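Long-range contacts in SusD/RagB family nutrient-binding outer membrane lipoprotein (Bacteroides vulgatus, PDB 4F7A), which probably binds glycans at the outer membrane, with mucin O-glycans the likely ligands, as a lipoprotein of the SusD/RagB nutrient-uptake family: residues V211-K216 with S345-N350; Q242-G247 with S326-L331; S377-S382 with T406-D411; M467-P472 with G499-W504. All coordinates share one frame; numbering follows the deposited sequence.

Contact 1: V211-K216 with S345-N350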
loop_
_atom_site.group_PDB
_atom_site.type_symbol
_atom_site.label_atom_id
_atom_site.label_comp_id
_atom_site.label_asym_id
_atom_site.label_seq_id
_atom_site.Cartn_x
_atom_site.Cartn_y
_atom_site.Cartn_z
ATOM N N VAL A 211 -12.727 -4.407 -4.274
ATOM C CA VAL A 211 -13.524 -5.493 -4.845
ATOM C C VAL A 211 -14.593 -4.983 -5.826
ATOM O O VAL A 211 -15.383 -5.778 -6.309
ATOM C CB VAL A 211 -14.203 -6.386 -3.766
ATOM C CG1 VAL A 211 -13.162 -6.891 -2.765
ATOM C CG2 VAL A 211 -15.326 -5.654 -3.061
ATOM N N SER A 212 -14.605 -3.679 -6.127
ATOM C CA SER A 212 -15.703 -3.075 -6.917
ATOM C C SER A 212 -15.823 -3.566 -8.359
ATOM O O SER A 212 -16.933 -3.582 -8.894
ATOM C CB SER A 212 -15.647 -1.543 -6.884
ATOM O OG SER A 212 -14.438 -1.065 -7.446
ATOM N N ASN A 213 -14.713 -3.984 -8.981
ATOM C CA ASN A 213 -14.757 -4.505 -10.353
ATOM C C ASN A 213 -15.185 -5.953 -10.392
ATOM O O ASN A 213 -15.932 -6.327 -11.281
ATOM C CB ASN A 213 -13.418 -4.379 -11.066
ATOM C CG ASN A 213 -13.055 -2.960 -11.382
ATOM O OD1 ASN A 213 -13.936 -2.094 -11.612
ATOM N ND2 ASN A 213 -11.753 -2.705 -11.454
ATOM N N VAL A 214 -14.731 -6.756 -9.428
ATOM C CA VAL A 214 -15.099 -8.187 -9.373
ATOM C C VAL A 214 -16.451 -8.474 -8.748
ATOM O O VAL A 214 -17.133 -9.432 -9.151
ATOM C CB VAL A 214 -13.983 -9.049 -8.674
ATOM C CG1 VAL A 214 -13.889 -8.756 -7.182
ATOM C CG2 VAL A 214 -14.220 -10.536 -8.906
ATOM N N ASP A 215 -16.855 -7.676 -7.764
ATOM C CA ASP A 215 -18.071 -7.959 -6.996
ATOM C C ASP A 215 -18.760 -6.669 -6.568
ATOM O O ASP A 215 -18.601 -6.190 -5.425
ATOM C CB ASP A 215 -17.732 -8.839 -5.791
ATOM C CG ASP A 215 -18.961 -9.490 -5.153
ATOM O OD1 ASP A 215 -20.075 -8.975 -5.304
ATOM O OD2 ASP A 215 -18.806 -10.518 -4.453
ATOM N N LYS A 216 -19.524 -6.093 -7.494
ATOM C CA LYS A 216 -20.156 -4.808 -7.243
ATOM C C LYS A 216 -21.137 -4.864 -6.086
ATOM O O LYS A 216 -21.284 -3.883 -5.344
ATOM C CB LYS A 216 -20.872 -4.281 -8.492
ATOM C CG LYS A 216 -21.471 -2.888 -8.307
ATOM C CD LYS A 216 -22.079 -2.361 -9.622
ATOM C CE LYS A 216 -22.835 -1.040 -9.405
ATOM N NZ LYS A 216 -23.382 -0.525 -10.698
ATOM N N SER A 345 -18.549 7.547 -5.434
ATOM C CA SER A 345 -19.528 8.435 -6.087
ATOM C C SER A 345 -19.558 8.206 -7.584
ATOM O O SER A 345 -20.628 8.111 -8.180
ATOM C CB SER A 345 -19.232 9.894 -5.760
ATOM O OG SER A 345 -19.533 10.140 -4.398
ATOM N N LEU A 346 -18.378 8.084 -8.190
ATOM C CA LEU A 346 -18.294 7.808 -9.622
ATOM C C LEU A 346 -19.012 6.517 -10.010
ATOM O O LEU A 346 -19.623 6.424 -11.095
ATOM C CB LEU A 346 -16.829 7.754 -10.066
ATOM C CG LEU A 346 -16.565 7.864 -11.550
ATOM C CD1 LEU A 346 -17.097 9.180 -12.042
ATOM C CD2 LEU A 346 -15.052 7.708 -11.832
ATOM N N ARG A 347 -18.928 5.515 -9.138
ATOM C CA ARG A 347 -19.588 4.210 -9.364
ATOM C C ARG A 347 -21.050 4.167 -8.918
ATOM O O ARG A 347 -21.730 3.139 -9.096
ATOM C CB ARG A 347 -18.801 3.114 -8.623
ATOM C CG ARG A 347 -17.456 2.824 -9.231
ATOM C CD ARG A 347 -16.676 1.817 -8.415
ATOM N NE ARG A 347 -15.378 1.569 -9.019
ATOM C CZ ARG A 347 -15.135 0.661 -9.972
ATOM N NH1 ARG A 347 -16.088 -0.148 -10.424
ATOM N NH2 ARG A 347 -13.927 0.544 -10.467
ATOM N N GLY A 348 -21.553 5.262 -8.350
ATOM C CA GLY A 348 -22.938 5.323 -7.869
ATOM C C GLY A 348 -23.195 4.534 -6.593
ATOM O O GLY A 348 -24.328 4.116 -6.325
ATOM N N ILE A 349 -22.152 4.293 -5.797
ATOM C CA ILE A 349 -22.296 3.475 -4.613
ATOM C C ILE A 349 -21.831 4.200 -3.354
ATOM O O ILE A 349 -21.498 3.567 -2.352
ATOM C CB ILE A 349 -21.611 2.078 -4.796
ATOM C CG1 ILE A 349 -20.102 2.200 -5.032
ATOM C CG2 ILE A 349 -22.271 1.321 -5.958
ATOM C CD1 ILE A 349 -19.406 0.827 -5.320
ATOM N N ASN A 350 -21.838 5.535 -3.399
ATOM C CA ASN A 350 -21.572 6.339 -2.220
ATOM C C ASN A 350 -22.917 6.726 -1.616
ATOM O O ASN A 350 -23.687 7.420 -2.262
ATOM C CB ASN A 350 -20.773 7.594 -2.604
ATOM C CG ASN A 350 -20.295 8.373 -1.421
ATOM O OD1 ASN A 350 -20.868 8.295 -0.338
ATOM N ND2 ASN A 350 -19.230 9.164 -1.620
HETATM O O HOH W 1 -20.880 1.127 -10.710
HETATM O O HOH W 2 -24.251 1.870 -9.452
#

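Contact 2: Q242-G247 with S326-L331. With ACT (acetate ion), chain F.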
loop_
_atom_site.group_PDB
_atom_site.type_symbol
_atom_site.label_atom_id
_atom_site.label_comp_id
_atom_site.label_asym_id
_atom_site.label_seq_id
_atom_site.Cartn_x
_atom_site.Cartn_y
_atom_site.Cartn_z
ATOM N N GLN A 242 -0.682 6.073 10.860
ATOM C CA GLN A 242 0.751 6.067 10.622
ATOM C C GLN A 242 1.440 5.532 11.863
ATOM O O GLN A 242 1.016 5.805 12.978
ATOM C CB GLN A 242 1.260 7.469 10.311
ATOM C CG GLN A 242 0.875 8.544 11.298
ATOM C CD GLN A 242 1.242 9.925 10.792
ATOM O OE1 GLN A 242 1.383 10.132 9.602
ATOM N NE2 GLN A 242 1.395 10.869 11.697
ATOM N N ILE A 243 2.479 4.752 11.647
ATOM C CA ILE A 243 3.141 4.017 12.725
ATOM C C ILE A 243 4.300 4.781 13.342
ATOM O O ILE A 243 5.197 5.251 12.625
ATOM C CB ILE A 243 3.674 2.671 12.248
ATOM C CG1 ILE A 243 2.541 1.814 11.661
ATOM C CG2 ILE A 243 4.403 1.930 13.436
ATOM C CD1 ILE A 243 1.371 1.464 12.622
ATOM N N SER A 244 4.292 4.868 14.662
ATOM C CA SER A 244 5.396 5.470 15.413
ATOM C C SER A 244 5.329 5.121 16.879
ATOM O O SER A 244 4.265 4.785 17.414
ATOM C CB SER A 244 5.427 7.000 15.250
ATOM O OG SER A 244 4.292 7.622 15.858
ATOM N N GLY A 245 6.483 5.237 17.522
ATOM C CA GLY A 245 6.598 5.102 18.971
ATOM C C GLY A 245 7.278 3.797 19.354
ATOM O O GLY A 245 7.563 2.943 18.493
ATOM N N LYS A 246 7.540 3.659 20.646
ATOM C CA LYS A 246 8.189 2.477 21.231
ATOM C C LYS A 246 9.508 2.085 20.552
ATOM O O LYS A 246 9.834 0.905 20.449
ATOM C CB LYS A 246 7.206 1.295 21.292
ATOM C CG LYS A 246 6.004 1.548 22.231
ATOM C CD LYS A 246 5.261 0.251 22.562
ATOM C CE LYS A 246 4.138 0.451 23.555
ATOM N NZ LYS A 246 4.634 0.349 24.958
ATOM N N GLY A 247 10.261 3.079 20.105
ATOM C CA GLY A 247 11.547 2.838 19.435
ATOM C C GLY A 247 11.481 2.439 17.954
ATOM O O GLY A 247 12.521 2.228 17.328
ATOM N N SER A 326 12.679 8.965 12.420
ATOM C CA SER A 326 11.599 9.268 13.371
ATOM C C SER A 326 10.285 9.649 12.675
ATOM O O SER A 326 9.303 9.993 13.336
ATOM C CB SER A 326 12.037 10.365 14.356
ATOM O OG SER A 326 12.223 11.580 13.671
ATOM N N THR A 327 10.258 9.610 11.346
ATOM C CA THR A 327 9.032 9.933 10.601
ATOM C C THR A 327 7.990 8.798 10.759
ATOM O O THR A 327 8.286 7.660 10.425
ATOM C CB THR A 327 9.337 10.107 9.101
ATOM O OG1 THR A 327 10.258 11.203 8.930
ATOM C CG2 THR A 327 8.051 10.367 8.314
ATOM N N PRO A 328 6.766 9.109 11.245
ATOM C CA PRO A 328 5.781 8.013 11.293
ATOM C C PRO A 328 5.575 7.392 9.894
ATOM O O PRO A 328 5.611 8.114 8.895
ATOM C CB PRO A 328 4.500 8.712 11.781
ATOM C CG PRO A 328 4.970 9.887 12.548
ATOM C CD PRO A 328 6.204 10.363 11.780
ATOM N N ALA A 329 5.400 6.077 9.831
ATOM C CA ALA A 329 5.199 5.367 8.577
ATOM C C ALA A 329 3.729 5.385 8.199
ATOM O O ALA A 329 2.914 4.705 8.822
ATOM C CB ALA A 329 5.681 3.897 8.702
ATOM N N VAL A 330 3.395 6.146 7.169
ATOM C CA VAL A 330 2.011 6.306 6.744
ATOM C C VAL A 330 1.432 4.996 6.191
ATOM O O VAL A 330 2.089 4.307 5.391
ATOM C CB VAL A 330 1.916 7.402 5.679
ATOM C CG1 VAL A 330 0.532 7.486 5.141
ATOM C CG2 VAL A 330 2.360 8.762 6.297
ATOM N N LEU A 331 0.224 4.654 6.649
ATOM C CA LEU A 331 -0.508 3.439 6.230
ATOM C C LEU A 331 -1.838 3.742 5.543
ATOM O O LEU A 331 -2.224 3.033 4.607
ATOM C CB LEU A 331 -0.779 2.510 7.423
ATOM C CG LEU A 331 0.472 1.861 8.035
ATOM C CD1 LEU A 331 0.076 1.009 9.223
ATOM C CD2 LEU A 331 1.238 1.058 6.980
HETATM C C ACT F . 10.362 7.009 20.166
HETATM O O ACT F . 9.740 6.010 19.709
HETATM O OXT ACT F . 11.371 6.765 20.879
HETATM C CH3 ACT F . 9.949 8.422 19.869
HETATM O O HOH W 3 4.180 10.719 8.811
#

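Contact 3: S377-S382 with T406-D411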
loop_
_atom_site.group_PDB
_atom_site.type_symbol
_atom_site.label_atom_id
_atom_site.label_comp_id
_atom_site.label_asym_id
_atom_site.label_seq_id
_atom_site.Cartn_x
_atom_site.Cartn_y
_atom_site.Cartn_z
ATOM N N SER A 377 -5.981 24.928 -5.017
ATOM C CA SER A 377 -6.982 25.486 -5.913
ATOM C C SER A 377 -6.453 25.733 -7.341
ATOM O O SER A 377 -7.116 25.391 -8.314
ATOM C CB SER A 377 -7.602 26.779 -5.341
ATOM O OG SER A 377 -8.214 26.549 -4.068
ATOM N N LEU A 378 -5.282 26.340 -7.452
ATOM C CA LEU A 378 -4.700 26.667 -8.761
ATOM C C LEU A 378 -4.295 25.365 -9.475
ATOM O O LEU A 378 -4.584 25.173 -10.643
ATOM C CB LEU A 378 -3.499 27.586 -8.586
ATOM C CG LEU A 378 -2.995 28.229 -9.892
ATOM C CD1 LEU A 378 -4.139 28.912 -10.641
ATOM C CD2 LEU A 378 -1.887 29.198 -9.605
ATOM N N TYR A 379 -3.693 24.439 -8.739
ATOM C CA TYR A 379 -3.305 23.145 -9.299
ATOM C C TYR A 379 -4.504 22.393 -9.863
ATOM O O TYR A 379 -4.410 21.775 -10.929
ATOM C CB TYR A 379 -2.629 22.326 -8.209
ATOM C CG TYR A 379 -2.221 20.918 -8.541
ATOM C CD1 TYR A 379 -0.958 20.646 -9.028
ATOM C CD2 TYR A 379 -3.049 19.849 -8.245
ATOM C CE1 TYR A 379 -0.544 19.357 -9.286
ATOM C CE2 TYR A 379 -2.637 18.539 -8.489
ATOM C CZ TYR A 379 -1.392 18.291 -9.015
ATOM O OH TYR A 379 -0.961 16.990 -9.256
ATOM N N LEU A 380 -5.635 22.472 -9.159
ATOM C CA LEU A 380 -6.865 21.793 -9.579
ATOM C C LEU A 380 -7.513 22.394 -10.839
ATOM O O LEU A 380 -8.416 21.781 -11.400
ATOM C CB LEU A 380 -7.873 21.770 -8.409
ATOM C CG LEU A 380 -7.515 20.756 -7.336
ATOM C CD1 LEU A 380 -8.408 21.010 -6.083
ATOM C CD2 LEU A 380 -7.633 19.310 -7.895
ATOM N N THR A 381 -7.038 23.560 -11.288
ATOM C CA THR A 381 -7.456 24.139 -12.562
ATOM C C THR A 381 -6.437 23.915 -13.666
ATOM O O THR A 381 -6.660 24.334 -14.796
ATOM C CB THR A 381 -7.629 25.688 -12.467
ATOM O OG1 THR A 381 -6.341 26.315 -12.320
ATOM C CG2 THR A 381 -8.495 26.065 -11.335
ATOM N N SER A 382 -5.319 23.267 -13.369
ATOM C CA SER A 382 -4.202 23.321 -14.293
ATOM C C SER A 382 -4.313 22.300 -15.432
ATOM O O SER A 382 -5.038 21.323 -15.356
ATOM C CB SER A 382 -2.875 23.193 -13.549
ATOM O OG SER A 382 -2.739 21.912 -12.998
ATOM N N THR A 406 -3.620 12.591 -18.925
ATOM C CA THR A 406 -4.681 13.309 -18.224
ATOM C C THR A 406 -4.094 14.398 -17.330
ATOM O O THR A 406 -3.024 14.229 -16.782
ATOM C CB THR A 406 -5.615 12.336 -17.458
ATOM O OG1 THR A 406 -6.826 13.017 -17.153
ATOM C CG2 THR A 406 -4.959 11.785 -16.188
ATOM N N THR A 407 -4.815 15.503 -17.186
ATOM C CA THR A 407 -4.381 16.670 -16.388
ATOM C C THR A 407 -4.894 16.548 -14.949
ATOM O O THR A 407 -5.716 15.657 -14.649
ATOM C CB THR A 407 -4.962 17.954 -16.975
ATOM O OG1 THR A 407 -6.388 17.912 -16.863
ATOM C CG2 THR A 407 -4.577 18.131 -18.478
ATOM N N PRO A 408 -4.468 17.459 -14.063
ATOM C CA PRO A 408 -5.079 17.431 -12.739
ATOM C C PRO A 408 -6.498 17.976 -12.673
ATOM O O PRO A 408 -7.161 17.798 -11.669
ATOM C CB PRO A 408 -4.142 18.323 -11.925
ATOM C CG PRO A 408 -2.815 18.283 -12.703
ATOM C CD PRO A 408 -3.333 18.404 -14.090
ATOM N N ASN A 409 -6.940 18.661 -13.718
ATOM C CA ASN A 409 -8.263 19.287 -13.703
ATOM C C ASN A 409 -9.375 18.258 -13.954
ATOM O O ASN A 409 -9.452 17.611 -15.017
ATOM C CB ASN A 409 -8.307 20.402 -14.723
ATOM C CG ASN A 409 -9.547 21.246 -14.610
ATOM O OD1 ASN A 409 -10.515 20.873 -13.931
ATOM N ND2 ASN A 409 -9.527 22.401 -15.268
ATOM N N PHE A 410 -10.217 18.079 -12.961
ATOM C CA PHE A 410 -11.237 17.018 -13.016
ATOM C C PHE A 410 -12.211 17.236 -14.173
ATOM O O PHE A 410 -12.693 16.257 -14.783
ATOM C CB PHE A 410 -11.984 16.924 -11.680
ATOM C CG PHE A 410 -12.758 15.627 -11.504
ATOM C CD1 PHE A 410 -12.083 14.435 -11.281
ATOM C CD2 PHE A 410 -14.140 15.597 -11.580
ATOM C CE1 PHE A 410 -12.780 13.228 -11.124
ATOM C CE2 PHE A 410 -14.840 14.391 -11.394
ATOM C CZ PHE A 410 -14.135 13.214 -11.164
ATOM N N ASP A 411 -12.498 18.510 -14.466
ATOM C CA ASP A 411 -13.415 18.879 -15.548
ATOM C C ASP A 411 -12.901 18.543 -16.951
ATOM O O ASP A 411 -13.694 18.484 -17.875
ATOM C CB ASP A 411 -13.767 20.383 -15.523
ATOM C CG ASP A 411 -14.563 20.792 -14.305
ATOM O OD1 ASP A 411 -15.049 19.924 -13.546
ATOM O OD2 ASP A 411 -14.691 22.014 -14.111
HETATM O O HOH W 4 -10.231 19.812 -10.573
#

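Contact 4: M467-P472 with G499-W504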
loop_
_atom_site.group_PDB
_atom_site.type_symbol
_atom_site.label_atom_id
_atom_site.label_comp_id
_atom_site.label_asym_id
_atom_site.label_seq_id
_atom_site.Cartn_x
_atom_site.Cartn_y
_atom_site.Cartn_z
HETATM N N MSE A 467 1.642 -6.123 -17.522
HETATM C CA MSE A 467 2.515 -5.858 -16.387
HETATM C C MSE A 467 2.325 -6.908 -15.284
HETATM O O MSE A 467 1.360 -7.716 -15.316
HETATM C CB MSE A 467 2.353 -4.429 -15.840
HETATM C CG MSE A 467 2.320 -3.347 -16.912
HETATM SE SE MSE A 467 2.286 -1.554 -16.173
HETATM C CE MSE A 467 4.121 -1.546 -15.524
ATOM N N ILE A 468 3.257 -6.891 -14.335
ATOM C CA ILE A 468 3.251 -7.850 -13.238
ATOM C C ILE A 468 1.928 -7.753 -12.449
ATOM O O ILE A 468 1.405 -6.646 -12.190
ATOM C CB ILE A 468 4.520 -7.675 -12.342
ATOM C CG1 ILE A 468 4.565 -8.750 -11.263
ATOM C CG2 ILE A 468 4.615 -6.255 -11.704
ATOM C CD1 ILE A 468 5.920 -8.769 -10.471
ATOM N N ARG A 469 1.371 -8.919 -12.124
ATOM C CA ARG A 469 0.046 -9.018 -11.517
ATOM C C ARG A 469 0.069 -9.377 -10.028
ATOM O O ARG A 469 -0.924 -9.187 -9.330
ATOM C CB ARG A 469 -0.770 -10.093 -12.239
ATOM C CG ARG A 469 -1.048 -9.860 -13.720
ATOM C CD ARG A 469 -2.014 -8.685 -13.945
ATOM N NE ARG A 469 -1.320 -7.407 -14.063
ATOM C CZ ARG A 469 -1.857 -6.213 -13.795
ATOM N NH1 ARG A 469 -3.081 -6.130 -13.274
ATOM N NH2 ARG A 469 -1.145 -5.094 -14.001
ATOM N N ARG A 470 1.176 -9.966 -9.578
ATOM C CA ARG A 470 1.291 -10.522 -8.240
ATOM C C ARG A 470 2.717 -10.987 -8.037
ATOM O O ARG A 470 3.510 -11.044 -8.977
ATOM C CB ARG A 470 0.353 -11.728 -8.054
ATOM C CG ARG A 470 0.711 -12.947 -8.927
ATOM C CD ARG A 470 -0.261 -14.075 -8.782
ATOM N NE ARG A 470 -0.123 -14.801 -7.529
ATOM C CZ ARG A 470 0.695 -15.835 -7.315
ATOM N NH1 ARG A 470 1.492 -16.311 -8.275
ATOM N NH2 ARG A 470 0.689 -16.429 -6.120
ATOM N N LEU A 471 3.026 -11.361 -6.806
ATOM C CA LEU A 471 4.259 -12.087 -6.518
ATOM C C LEU A 471 3.961 -13.568 -6.371
ATOM O O LEU A 471 2.897 -13.958 -5.864
ATOM C CB LEU A 471 4.923 -11.565 -5.235
ATOM C CG LEU A 471 5.331 -10.083 -5.246
ATOM C CD1 LEU A 471 6.131 -9.769 -3.958
ATOM C CD2 LEU A 471 6.101 -9.681 -6.528
ATOM N N PRO A 472 4.895 -14.417 -6.798
ATOM C CA PRO A 472 4.691 -15.864 -6.572
ATOM C C PRO A 472 4.644 -16.227 -5.098
ATOM O O PRO A 472 5.191 -15.512 -4.276
ATOM C CB PRO A 472 5.912 -16.515 -7.228
ATOM C CG PRO A 472 6.426 -15.476 -8.192
ATOM C CD PRO A 472 6.145 -14.143 -7.518
ATOM N N GLY A 499 2.357 -13.445 -13.684
ATOM C CA GLY A 499 1.398 -13.043 -14.713
ATOM C C GLY A 499 -0.056 -13.412 -14.428
ATOM O O GLY A 499 -0.960 -13.049 -15.196
ATOM N N THR A 500 -0.294 -14.150 -13.355
ATOM C CA THR A 500 -1.652 -14.566 -13.019
ATOM C C THR A 500 -2.410 -13.490 -12.236
ATOM O O THR A 500 -1.965 -13.054 -11.179
ATOM C CB THR A 500 -1.625 -15.855 -12.221
ATOM O OG1 THR A 500 -1.106 -16.890 -13.058
ATOM C CG2 THR A 500 -3.028 -16.224 -11.733
ATOM N N ARG A 501 -3.560 -13.071 -12.756
ATOM C CA ARG A 501 -4.372 -12.066 -12.101
ATOM C C ARG A 501 -4.959 -12.565 -10.778
ATOM O O ARG A 501 -5.491 -13.694 -10.686
ATOM C CB ARG A 501 -5.531 -11.607 -13.011
ATOM C CG ARG A 501 -5.103 -10.856 -14.249
ATOM C CD ARG A 501 -6.302 -10.318 -14.980
ATOM N NE ARG A 501 -5.946 -9.827 -16.307
ATOM C CZ ARG A 501 -5.444 -8.625 -16.576
ATOM N NH1 ARG A 501 -5.210 -7.721 -15.623
ATOM N NH2 ARG A 501 -5.172 -8.317 -17.835
ATOM N N LEU A 502 -4.930 -11.685 -9.779
ATOM C CA LEU A 502 -5.623 -11.951 -8.522
ATOM C C LEU A 502 -7.125 -11.800 -8.705
ATOM O O LEU A 502 -7.580 -11.239 -9.707
ATOM C CB LEU A 502 -5.087 -11.043 -7.426
ATOM C CG LEU A 502 -3.588 -11.218 -7.187
ATOM C CD1 LEU A 502 -3.137 -10.355 -6.020
ATOM C CD2 LEU A 502 -3.248 -12.720 -6.962
ATOM N N TRP A 503 -7.890 -12.347 -7.763
ATOM C CA TRP A 503 -9.344 -12.345 -7.825
ATOM C C TRP A 503 -9.938 -10.948 -8.090
ATOM O O TRP A 503 -10.828 -10.797 -8.937
ATOM C CB TRP A 503 -9.927 -12.958 -6.538
ATOM C CG TRP A 503 -11.435 -12.819 -6.381
ATOM C CD1 TRP A 503 -12.415 -13.498 -7.061
ATOM C CD2 TRP A 503 -12.109 -11.949 -5.470
ATOM N NE1 TRP A 503 -13.661 -13.101 -6.609
ATOM C CE2 TRP A 503 -13.498 -12.150 -5.637
ATOM C CE3 TRP A 503 -11.674 -11.050 -4.496
ATOM C CZ2 TRP A 503 -14.449 -11.467 -4.868
ATOM C CZ3 TRP A 503 -12.623 -10.346 -3.752
ATOM C CH2 TRP A 503 -13.989 -10.567 -3.937
ATOM N N TRP A 504 -9.443 -9.927 -7.397
ATOM C CA TRP A 504 -9.980 -8.563 -7.583
ATOM C C TRP A 504 -9.537 -7.836 -8.837
ATOM O O TRP A 504 -10.044 -6.748 -9.122
ATOM C CB TRP A 504 -9.770 -7.670 -6.363
ATOM C CG TRP A 504 -8.386 -7.612 -5.740
ATOM C CD1 TRP A 504 -8.072 -7.982 -4.458
ATOM C CD2 TRP A 504 -7.172 -7.076 -6.297
ATOM N NE1 TRP A 504 -6.756 -7.739 -4.199
ATOM C CE2 TRP A 504 -6.171 -7.196 -5.309
ATOM C CE3 TRP A 504 -6.829 -6.531 -7.525
ATOM C CZ2 TRP A 504 -4.872 -6.757 -5.510
ATOM C CZ3 TRP A 504 -5.552 -6.123 -7.741
ATOM C CH2 TRP A 504 -4.566 -6.248 -6.740
HETATM O O HOH W 5 -3.596 -9.188 -10.019
#

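Contact 1: V211-K216 with S345-N350
R347 reaches across to S212 and N213, in the turn between helices 193-210 and 216-228. From CB the chain runs extended through CG and CD, and R347 CD passes 3.8 Å from S212 CB. NE, next along, is salt-bridged to E343, four residues back in the chain. At CZ the guanidinium lies under the S212 hydroxyl, whose OG sits 3.1 Å above the centre of one face; that hydroxyl bonds to M209 O rather than to the arginine. The family has a TPR-like helical fold, and here the end of helix 334-346, finished by a Schellman motif at G348, is fastened to the turn of a helical hairpin. Both terminal nitrogens converge on one oxygen: R347 NH2 bonds N213 OD1 at 2.9 Å, from above the carbonyl plane, and R347 NH1 adds a weak bond to the same atom at 3.1 Å. A leucine in place of R347 would probably leave E343 without its charge partner and N213 OD1 dependent on the backbone N of N510. Nearer the R347 backbone, two waters each link K216 NZ to R347 O, while K216 CE rests 4.2 Å from I349 CG2 and NZ pairs with the C-terminal carboxylate of F511.

Contact 2: Q242-G247 with S326-L331
Q242 and P328 lie side by side and point the same way, the glutamine chain running along the proline ring. CG, CD and NE2 of Q242 all pass close to P328 CB, with CD nearest at 3.6 Å, so the amide end is packed against aliphatic carbon. The first torsion sets this up: Q242 CG stands between the backbone N and the carbonyl carbon (chi1 52°), and the chain is extended beyond it. Its OE1 meets V330 CG2 at 3.7 Å and takes a hydrogen bond from a water that also donates to P328 O. S244, where 242-247 leaves the strand, touches the same proline, its CB 4.0 Å from P328 CB.

I243 and A329 project from the other side of the strand pair, where I243 also crosses L331 at a slant. I243 CG1, turned beside its own backbone N, comes 3.6 Å from L331 CD1, and C188 and I32 add to this buried side. Between the strands, I243 N donates to A329 O and A329 N returns a bond to I243 O, each 2.9 Å long. Short CA-H...O contacts flank them, from Q242 CA to A329 O and from P328 CA to I243 O. Farther along, G247 N binds an acetate ion, probably left from crystallisation. Q242 with V330 is a non-hydrogen-bonded pair and I243 with A329 a hydrogen-bonded one, the regular alternation of a two-stranded antiparallel sheet, here a small ribbon formed by strands 241-243 and 329-332 in a largely helical protein.

Contact 3: S377-S382 with T406-D411
A chi1 of 176° carries the Y379 ring away from its own backbone N, and chi2 (92°) turns one face of the phenol to P408. The result is a CH-pi contact between two segments of the long connection from helix 356-371 to helix 416-431 of this SusD-family chain, a connection that holds no regular helix or strand. P408 CB stands 3.7 Å above the Y379 ring plane, displaced toward the rim, and the two side chains cross at about a right angle. The phenol OH bonds Q426 on helix 416-431, and the ring also meets F368 on helix 356-371. Replacing Y379 by alanine would probably open a gap beneath P408 and leave Q426 NE2 without this hydroxyl partner.

S382 packs on the CG and CD side of the proline. Its OG, between the backbone N and the carbonyl carbon (chi1 67°), lies 3.6 Å from P408 CG and donates in the carbonyl plane to Y379 O, which S382 N also grips. Two short side-chain turns shape the partner segment. One is an ST turn, in which T407 OG1 accepts from N409 N while the same hydroxyl also bonds D412; the other, in one of the two modelled conformers of N409, is an Asx turn in which its OD1 accepts from D411 N. N409 CA makes a CA-H...O contact with L380 O at 3.4 Å. The same carbonyl receives a water that in turn accepts from F410 N. S382 O is buried here with no hydrogen-bond partner in the model and faces carbon instead, 3.6 Å from P408 CD.

Contact 4: M467-P472 with G499-W504
Two irregular loops meet here through the aliphatic shafts of arginines and one bridging water, with R469 and R470 leaning on G499 to L502. No direct hydrogen bond joins the segments, which lie on the two flanks of helices 475-480 and 482-492. R469 and R501 run side by side and point the same way, R501 extended and R469 bent at chi2 and chi3. R469 CD packs 3.8 Å from R501 CG, and the two NH1 atoms come within 3.5 Å with their guanidinium planes 62° apart. Both NH1 groups are salt-bridged to the carboxylate of D505, one to each oxygen, and that shared anion probably offsets the closeness of the two positive charges. The bend of R469 also lets its NE donate to M467 O at 3.0 Å, nearly straight at 167° and in the guanidinium plane, which helps to fix the rotation of the group.

The R470 chain runs roughly the opposite way from that of R469. R470 CD lies 3.1 Å from T500 O, and L502 CD2 sits at the edge of its guanidinium, the leucine crossing the arginine chain at about a right angle. The charged end goes on to D496 and to the carbonyls of Y132 and N497. Between the loops, the water donates to R469 O and accepts from L502 N, at 2.8 Å in each case. Arginine shafts thus join two irregular loops, their charged ends held by D505, D496 and backbone carbonyls, in the C-terminal part of the SusD-like fold.

How the contacts relate
Following the chain from the N terminus, contact 1 opens first, just after helix 193-210, and closes at the end of helix 334-346 after a loop of 128 residues. Contact 2 is nested inside that loop, its strand 329-332 leading into helix 334-346, yet its centre lies about 32 Å from that of contact 1, across the centre of the chain. Contacts 3 and 4 follow in series, each closing a much shorter excursion: the first between helices 356-371 and 416-431, the second around helices 475-480 and 482-492. None of the four cross. Contacts 1 and 4 touch, with V211 and V214 packed on W503, which brings the C-terminal loop against the 211-216 turn.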